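Local coordinates for protein JSC1_58120g3 ([Leptolyngbya] sp. JSC-1, PDB 6XHH) that binds a linear tetrapyrrole of the verdin type in a cyanobacteriochrome GAF domain and probably serves as a far-red light sensor in signalling, at residues A[32-44]-A[141-155]. Sequence-based numbering, arbitrary orientation.
Sequences LFGIERVTIYKFR and WGLLSAFQNSAPRHW. With M1V (mesobiliverdin IX(alpha)), chain C; EDO (1,2-ethanediol), chain E.
Tyr41 and Leu143, Thr39 and Ser145, and Arg37 and Phe147 face one another as hydrogen-bonded pairs where strands 37-43 and 139-148 run antiparallel at the centre of the GAF-domain sheet, a worked example of one strand pair serving two environments. These six point to the chromophore side, whereas Val38, Ile40, Leu144 and Ala146 form the opposite face, where helix 157-178 packs. The Tyr41 ring lies with one face against the D ring of the bilin, its CZ 3.5 Å from M1V CMD, and its hydroxyl is hydrogen-bonded to the main-chain oxygen of Trp68. From the neighbouring strand, Leu143 brings CD1 to the same ring. In Ser145 a chi1 of -58°, which sets OG anti to the carbonyl carbon, brings the hydroxyl to the bilin oxygen OD, to which OG donates at 2.8 Å; a water joins this hydroxyl to Thr39 OG1 and Leu143 O. The Phe147 ring turns its edge to Arg37 CD and to the bilin oxygen OD.

At the far end, the carboxylate of Glu36 stacks on the Gln148 amide, their planes 23° apart. Asn149 N and Ser150 N both donate to Glu36 OE1, each at 2.7 Å, while Ser150 OG reaches the syn lone pair of OE2. An alanine here would probably leave Asn149 N, Ser150 N and Ser150 OG without the carboxylate they share, freeing the turn after strand 139-148 to shift. Nearby, Arg153 NH2 donates to Phe33 O, on a lone pair in the carbonyl plane. At the other end, the fully extended Lys42 lies over one face of Trp141, its CG 4.0 Å from the centroid of the six-membered ring in a CH-pi contact.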
loop_
_atom_site.group_PDB
_atom_site.type_symbol
_atom_site.label_atom_id
_atom_site.label_comp_id
_atom_site.label_asym_id
_atom_site.label_seq_id
_atom_site.Cartn_x
_atom_site.Cartn_y
_atom_site.Cartn_z
ATOM N N LEU A 32 12.625 -4.651 4.289
ATOM C CA LEU A 32 13.371 -3.935 3.260
ATOM C C LEU A 32 13.346 -2.429 3.494
ATOM O O LEU A 32 14.384 -1.759 3.440
ATOM C CB LEU A 32 12.777 -4.275 1.894
ATOM C CG LEU A 32 13.377 -3.563 0.683
ATOM C CD1 LEU A 32 14.836 -3.947 0.538
ATOM C CD2 LEU A 32 12.598 -3.923 -0.574
ATOM N N PHE A 33 12.166 -1.880 3.765
ATOM C CA PHE A 33 12.018 -0.444 3.972
ATOM C C PHE A 33 12.373 0.009 5.384
ATOM O O PHE A 33 12.452 1.219 5.624
ATOM C CB PHE A 33 10.579 -0.020 3.650
ATOM C CG PHE A 33 10.264 0.024 2.167
ATOM C CD1 PHE A 33 11.253 -0.184 1.215
ATOM C CD2 PHE A 33 8.978 0.289 1.729
ATOM C CE1 PHE A 33 10.968 -0.122 -0.153
ATOM C CE2 PHE A 33 8.688 0.348 0.357
ATOM C CZ PHE A 33 9.683 0.136 -0.576
ATOM N N GLY A 34 12.602 -0.919 6.309
ATOM C CA GLY A 34 12.836 -0.565 7.699
ATOM C C GLY A 34 11.730 0.302 8.265
ATOM O O GLY A 34 11.993 1.346 8.876
ATOM N N ILE A 35 10.480 -0.110 8.071
ATOM C CA ILE A 35 9.360 0.702 8.534
ATOM C C ILE A 35 8.502 -0.077 9.523
ATOM O O ILE A 35 8.792 -1.236 9.848
ATOM C CB ILE A 35 8.497 1.196 7.362
ATOM C CG1 ILE A 35 7.974 0.005 6.533
ATOM C CG2 ILE A 35 9.283 2.193 6.503
ATOM C CD1 ILE A 35 7.173 0.427 5.293
ATOM N N GLU A 36 7.423 0.546 9.989
ATOM C CA GLU A 36 6.687 0.025 11.131
ATOM C C GLU A 36 5.449 -0.779 10.760
ATOM O O GLU A 36 4.989 -1.575 11.580
ATOM C CB GLU A 36 6.316 1.184 12.070
ATOM C CG GLU A 36 7.563 1.712 12.784
ATOM C CD GLU A 36 7.471 3.147 13.310
ATOM O OE1 GLU A 36 6.565 3.926 12.937
ATOM O OE2 GLU A 36 8.345 3.497 14.134
ATOM N N ARG A 37 4.908 -0.621 9.552
ATOM C CA ARG A 37 3.785 -1.464 9.158
ATOM C C ARG A 37 3.684 -1.536 7.651
ATOM O O ARG A 37 3.875 -0.535 6.971
ATOM C CB ARG A 37 2.455 -0.944 9.722
ATOM C CG ARG A 37 1.400 -2.020 9.799
ATOM C CD ARG A 37 0.009 -1.464 9.941
ATOM N NE ARG A 37 -0.203 -0.643 11.135
ATOM C CZ ARG A 37 -0.471 -1.120 12.351
ATOM N NH1 ARG A 37 -0.545 -2.433 12.571
ATOM N NH2 ARG A 37 -0.681 -0.275 13.354
ATOM N N VAL A 38 3.384 -2.729 7.147
ATOM C CA VAL A 38 2.961 -2.940 5.767
ATOM C C VAL A 38 1.699 -3.791 5.806
ATOM O O VAL A 38 1.633 -4.779 6.544
ATOM C CB VAL A 38 4.055 -3.616 4.913
ATOM C CG1 VAL A 38 3.552 -3.857 3.487
ATOM C CG2 VAL A 38 5.292 -2.756 4.875
ATOM N N THR A 39 0.699 -3.408 5.017
ATOM C CA THR A 39 -0.593 -4.071 5.027
ATOM C C THR A 39 -1.029 -4.437 3.615
ATOM O O THR A 39 -0.711 -3.752 2.633
ATOM C CB THR A 39 -1.708 -3.201 5.647
ATOM O OG1 THR A 39 -1.879 -1.997 4.873
ATOM C CG2 THR A 39 -1.388 -2.831 7.061
ATOM N N ILE A 40 -1.811 -5.507 3.539
ATOM C CA ILE A 40 -2.600 -5.847 2.366
ATOM C C ILE A 40 -4.060 -5.669 2.737
ATOM O O ILE A 40 -4.537 -6.240 3.729
ATOM C CB ILE A 40 -2.314 -7.278 1.880
ATOM C CG1 ILE A 40 -0.868 -7.371 1.383
ATOM C CG2 ILE A 40 -3.277 -7.670 0.762
ATOM C CD1 ILE A 40 -0.330 -8.807 1.299
ATOM N N TYR A 41 -4.759 -4.863 1.944
ATOM C CA TYR A 41 -6.132 -4.457 2.191
ATOM C C TYR A 41 -6.957 -4.826 0.974
ATOM O O TYR A 41 -6.559 -4.538 -0.164
ATOM C CB TYR A 41 -6.162 -2.953 2.458
ATOM C CG TYR A 41 -7.475 -2.206 2.457
ATOM C CD1 TYR A 41 -8.021 -1.741 1.268
ATOM C CD2 TYR A 41 -8.080 -1.837 3.646
ATOM C CE1 TYR A 41 -9.177 -0.981 1.252
ATOM C CE2 TYR A 41 -9.249 -1.072 3.653
ATOM C CZ TYR A 41 -9.782 -0.646 2.446
ATOM O OH TYR A 41 -10.929 0.111 2.449
ATOM N N LYS A 42 -8.076 -5.496 1.211
ATOM C CA LYS A 42 -8.926 -5.995 0.142
ATOM C C LYS A 42 -10.177 -5.137 -0.002
ATOM O O LYS A 42 -10.900 -4.915 0.977
ATOM C CB LYS A 42 -9.315 -7.446 0.410
ATOM C CG LYS A 42 -10.273 -8.009 -0.619
ATOM C CD LYS A 42 -10.529 -9.490 -0.361
ATOM C CE LYS A 42 -11.385 -10.054 -1.487
ATOM N NZ LYS A 42 -11.651 -11.514 -1.386
ATOM N N PHE A 43 -10.440 -4.681 -1.221
ATOM C CA PHE A 43 -11.661 -3.937 -1.496
ATOM C C PHE A 43 -12.891 -4.836 -1.433
ATOM O O PHE A 43 -12.897 -5.958 -1.952
ATOM C CB PHE A 43 -11.602 -3.294 -2.875
ATOM C CG PHE A 43 -10.816 -2.024 -2.932
ATOM C CD1 PHE A 43 -11.076 -0.974 -2.068
ATOM C CD2 PHE A 43 -9.809 -1.885 -3.883
ATOM C CE1 PHE A 43 -10.338 0.206 -2.151
ATOM C CE2 PHE A 43 -9.055 -0.722 -3.964
ATOM C CZ PHE A 43 -9.332 0.330 -3.103
ATOM N N ARG A 44 -13.945 -4.324 -0.810
ATOM C CA ARG A 44 -15.280 -4.862 -0.998
ATOM C C ARG A 44 -15.832 -4.377 -2.331
ATOM O O ARG A 44 -15.195 -3.609 -3.057
ATOM C CB ARG A 44 -16.206 -4.427 0.135
ATOM C CG ARG A 44 -15.639 -4.585 1.521
ATOM C CD ARG A 44 -16.620 -4.040 2.546
ATOM N NE ARG A 44 -15.983 -3.917 3.849
ATOM C CZ ARG A 44 -16.430 -3.138 4.827
ATOM N NH1 ARG A 44 -17.516 -2.397 4.643
ATOM N NH2 ARG A 44 -15.765 -3.075 5.968
ATOM N N TRP A 141 -8.247 -4.975 -7.115
ATOM C CA TRP A 141 -8.570 -5.924 -6.061
ATOM C C TRP A 141 -8.404 -5.341 -4.664
ATOM O O TRP A 141 -9.201 -5.640 -3.762
ATOM C CB TRP A 141 -7.678 -7.164 -6.220
ATOM C CG TRP A 141 -7.877 -8.248 -5.195
ATOM C CD1 TRP A 141 -8.665 -9.364 -5.314
ATOM C CD2 TRP A 141 -7.288 -8.313 -3.882
ATOM N NE1 TRP A 141 -8.577 -10.127 -4.170
ATOM C CE2 TRP A 141 -7.748 -9.502 -3.275
ATOM C CE3 TRP A 141 -6.399 -7.496 -3.173
ATOM C CZ2 TRP A 141 -7.363 -9.879 -1.984
ATOM C CZ3 TRP A 141 -6.019 -7.875 -1.892
ATOM C CH2 TRP A 141 -6.497 -9.058 -1.317
ATOM N N GLY A 142 -7.380 -4.527 -4.468
ATOM C CA GLY A 142 -7.091 -4.013 -3.144
ATOM C C GLY A 142 -5.911 -3.075 -3.188
ATOM O O GLY A 142 -5.553 -2.558 -4.250
ATOM N N LEU A 143 -5.314 -2.858 -2.014
ATOM C CA LEU A 143 -4.207 -1.927 -1.854
ATOM C C LEU A 143 -3.095 -2.553 -1.032
ATOM O O LEU A 143 -3.359 -3.256 -0.048
ATOM C CB LEU A 143 -4.674 -0.630 -1.170
ATOM C CG LEU A 143 -5.848 0.113 -1.812
ATOM C CD1 LEU A 143 -6.360 1.229 -0.899
ATOM C CD2 LEU A 143 -5.432 0.671 -3.155
ATOM N N LEU A 144 -1.859 -2.262 -1.422
ATOM C CA LEU A 144 -0.664 -2.557 -0.640
ATOM C C LEU A 144 -0.141 -1.235 -0.093
ATOM O O LEU A 144 0.140 -0.310 -0.872
ATOM C CB LEU A 144 0.396 -3.256 -1.495
ATOM C CG LEU A 144 1.801 -3.458 -0.925
ATOM C CD1 LEU A 144 1.805 -4.433 0.240
ATOM C CD2 LEU A 144 2.755 -3.950 -2.004
ATOM N N SER A 145 -0.050 -1.134 1.231
ATOM C CA SER A 145 0.310 0.102 1.920
ATOM C C SER A 145 1.574 -0.114 2.734
ATOM O O SER A 145 1.682 -1.090 3.483
ATOM C CB SER A 145 -0.824 0.595 2.839
ATOM O OG SER A 145 -2.015 0.794 2.082
ATOM N N ALA A 146 2.510 0.810 2.593
ATOM C CA ALA A 146 3.675 0.940 3.457
ATOM C C ALA A 146 3.476 2.136 4.375
ATOM O O ALA A 146 3.237 3.254 3.898
ATOM C CB ALA A 146 4.933 1.129 2.606
ATOM N N PHE A 147 3.578 1.914 5.682
ATOM C CA PHE A 147 3.252 2.933 6.674
ATOM C C PHE A 147 4.441 3.188 7.600
ATOM O O PHE A 147 5.149 2.255 8.001
ATOM C CB PHE A 147 2.059 2.506 7.559
ATOM C CG PHE A 147 0.730 2.383 6.849
ATOM C CD1 PHE A 147 0.257 3.372 5.996
ATOM C CD2 PHE A 147 -0.078 1.276 7.083
ATOM C CE1 PHE A 147 -1.002 3.252 5.397
ATOM C CE2 PHE A 147 -1.324 1.149 6.479
ATOM C CZ PHE A 147 -1.782 2.143 5.640
ATOM N N GLN A 148 4.635 4.443 7.988
ATOM C CA GLN A 148 5.409 4.749 9.174
ATOM C C GLN A 148 4.467 5.372 10.199
ATOM O O GLN A 148 3.614 6.194 9.855
ATOM C CB GLN A 148 6.591 5.672 8.864
ATOM C CG GLN A 148 7.655 5.761 9.974
ATOM C CD GLN A 148 8.515 4.519 10.101
ATOM O OE1 GLN A 148 8.077 3.407 9.831
ATOM N NE2 GLN A 148 9.757 4.711 10.529
ATOM N N ASN A 149 4.590 4.932 11.445
ATOM C CA ASN A 149 3.630 5.273 12.484
ATOM C C ASN A 149 4.154 6.279 13.486
ATOM O O ASN A 149 3.366 7.056 14.033
ATOM C CB ASN A 149 3.205 4.006 13.241
ATOM C CG ASN A 149 2.516 2.989 12.346
ATOM O OD1 ASN A 149 2.015 3.326 11.274
ATOM N ND2 ASN A 149 2.475 1.740 12.795
ATOM N N SER A 150 5.452 6.253 13.780
ATOM C CA SER A 150 6.015 7.103 14.818
ATOM C C SER A 150 6.503 8.453 14.308
ATOM O O SER A 150 6.699 9.358 15.125
ATOM C CB SER A 150 7.162 6.360 15.514
ATOM O OG SER A 150 8.197 6.076 14.597
ATOM N N ALA A 151 6.659 8.620 13.001
ATOM C CA ALA A 151 7.332 9.782 12.434
ATOM C C ALA A 151 7.015 9.830 10.945
ATOM O O ALA A 151 6.663 8.815 10.355
ATOM C CB ALA A 151 8.850 9.699 12.646
ATOM N N PRO A 152 7.157 11.005 10.325
ATOM C CA PRO A 152 7.178 11.066 8.858
ATOM C C PRO A 152 8.345 10.268 8.303
ATOM O O PRO A 152 9.338 9.994 8.980
ATOM C CB PRO A 152 7.354 12.565 8.560
ATOM C CG PRO A 152 6.989 13.268 9.828
ATOM C CD PRO A 152 7.314 12.334 10.937
ATOM N N ARG A 153 8.233 9.913 7.029
ATOM C CA ARG A 153 9.324 9.239 6.351
ATOM C C ARG A 153 9.261 9.634 4.893
ATOM O O ARG A 153 8.171 9.692 4.321
ATOM C CB ARG A 153 9.224 7.724 6.483
ATOM C CG ARG A 153 10.382 6.979 5.842
ATOM C CD ARG A 153 9.894 5.649 5.372
ATOM N NE ARG A 153 10.939 4.672 5.067
ATOM C CZ ARG A 153 11.452 4.471 3.861
ATOM N NH1 ARG A 153 11.089 5.237 2.842
ATOM N NH2 ARG A 153 12.350 3.514 3.684
ATOM N N HIS A 154 10.420 9.926 4.313
ATOM C CA HIS A 154 10.476 10.321 2.917
ATOM C C HIS A 154 10.404 9.091 2.026
ATOM O O HIS A 154 11.153 8.133 2.226
ATOM C CB HIS A 154 11.766 11.093 2.647
ATOM C CG HIS A 154 12.008 11.357 1.203
ATOM N ND1 HIS A 154 11.135 12.089 0.427
ATOM C CD2 HIS A 154 13.038 11.022 0.398
ATOM C CE1 HIS A 154 11.609 12.169 -0.804
ATOM N NE2 HIS A 154 12.761 11.529 -0.849
ATOM N N TRP A 155 9.497 9.114 1.049
ATOM C CA TRP A 155 9.389 8.062 0.045
ATOM C C TRP A 155 10.034 8.529 -1.252
ATOM O O TRP A 155 9.687 9.596 -1.762
ATOM C CB TRP A 155 7.923 7.682 -0.216
ATOM C CG TRP A 155 7.135 7.374 1.030
ATOM C CD1 TRP A 155 6.255 8.216 1.674
ATOM C CD2 TRP A 155 7.173 6.168 1.812
ATOM N NE1 TRP A 155 5.739 7.600 2.797
ATOM C CE2 TRP A 155 6.287 6.345 2.906
ATOM C CE3 TRP A 155 7.869 4.962 1.698
ATOM C CZ2 TRP A 155 6.074 5.349 3.875
ATOM C CZ3 TRP A 155 7.652 3.968 2.663
ATOM C CH2 TRP A 155 6.754 4.176 3.738
HETATM O OA M1V C . -12.098 7.737 5.849
HETATM C C1A M1V C . -12.351 8.816 5.334
HETATM N NA M1V C . -11.765 9.272 4.220
HETATM C C2A M1V C . -13.295 9.750 5.806
HETATM C CMA M1V C . -14.157 9.595 7.038
HETATM C C3A M1V C . -13.288 10.841 4.941
HETATM C CAA M1V C . -14.107 12.072 5.036
HETATM C CBA M1V C . -15.027 12.253 3.827
HETATM C C4A M1V C . -12.281 10.532 3.901
HETATM C CHA M1V C . -11.982 11.351 2.846
HETATM C C1B M1V C . -11.030 11.179 1.745
HETATM C C2B M1V C . -10.829 12.197 0.776
HETATM C CMB M1V C . -11.514 13.542 0.753
HETATM C C3B M1V C . -9.899 11.741 -0.109
HETATM C CAB M1V C . -9.357 12.490 -1.313
HETATM C CBB M1V C . -7.919 12.961 -1.040
HETATM C CGB M1V C . -7.904 14.046 0.015
HETATM O O2B M1V C . -8.396 15.172 -0.240
HETATM O O1B M1V C . -7.410 13.848 1.147
HETATM N NB M1V C . -10.243 10.136 1.436
HETATM C C4B M1V C . -9.540 10.429 0.320
HETATM C CHB M1V C . -8.602 9.657 -0.382
HETATM C C1C M1V C . -7.947 8.458 -0.065
HETATM C C2C M1V C . -6.814 8.015 -0.760
HETATM C CAC M1V C . -6.214 8.710 -1.964
HETATM C CBC M1V C . -7.106 8.225 -3.141
HETATM C CGC M1V C . -7.048 9.075 -4.402
HETATM O O2C M1V C . -6.294 10.072 -4.469
HETATM O O1C M1V C . -7.766 8.796 -5.396
HETATM C C3C M1V C . -6.429 6.805 -0.188
HETATM C CMC M1V C . -5.252 5.980 -0.632
HETATM N NC M1V C . -8.233 7.551 0.932
HETATM C C4C M1V C . -7.313 6.534 0.877
HETATM C CHC M1V C . -7.416 5.448 1.793
HETATM C C1D M1V C . -6.547 4.420 2.066
HETATM C C2D M1V C . -6.912 3.066 2.301
HETATM C CMD M1V C . -8.314 2.510 2.239
HETATM N ND M1V C . -5.173 4.530 2.230
HETATM C C4D M1V C . -4.683 3.306 2.522
HETATM O OD M1V C . -3.487 3.091 2.725
HETATM C C3D M1V C . -5.770 2.375 2.565
HETATM C CAD M1V C . -5.675 0.894 2.833
HETATM C CBD M1V C . -5.452 0.667 4.312
HETATM C C1 EDO E . 13.396 4.873 7.570
HETATM O O1 EDO E . 12.730 3.615 7.378
HETATM C C2 EDO E . 13.728 5.076 9.049
HETATM O O2 EDO E . 14.293 3.859 9.566
HETATM O O HOH W 1 -0.418 1.864 11.132
HETATM O O HOH W 2 -3.095 -1.780 2.532
HETATM O O HOH W 3 -9.137 -13.167 -3.141
HETATM O O HOH W 4 -11.441 -7.271 -3.923
#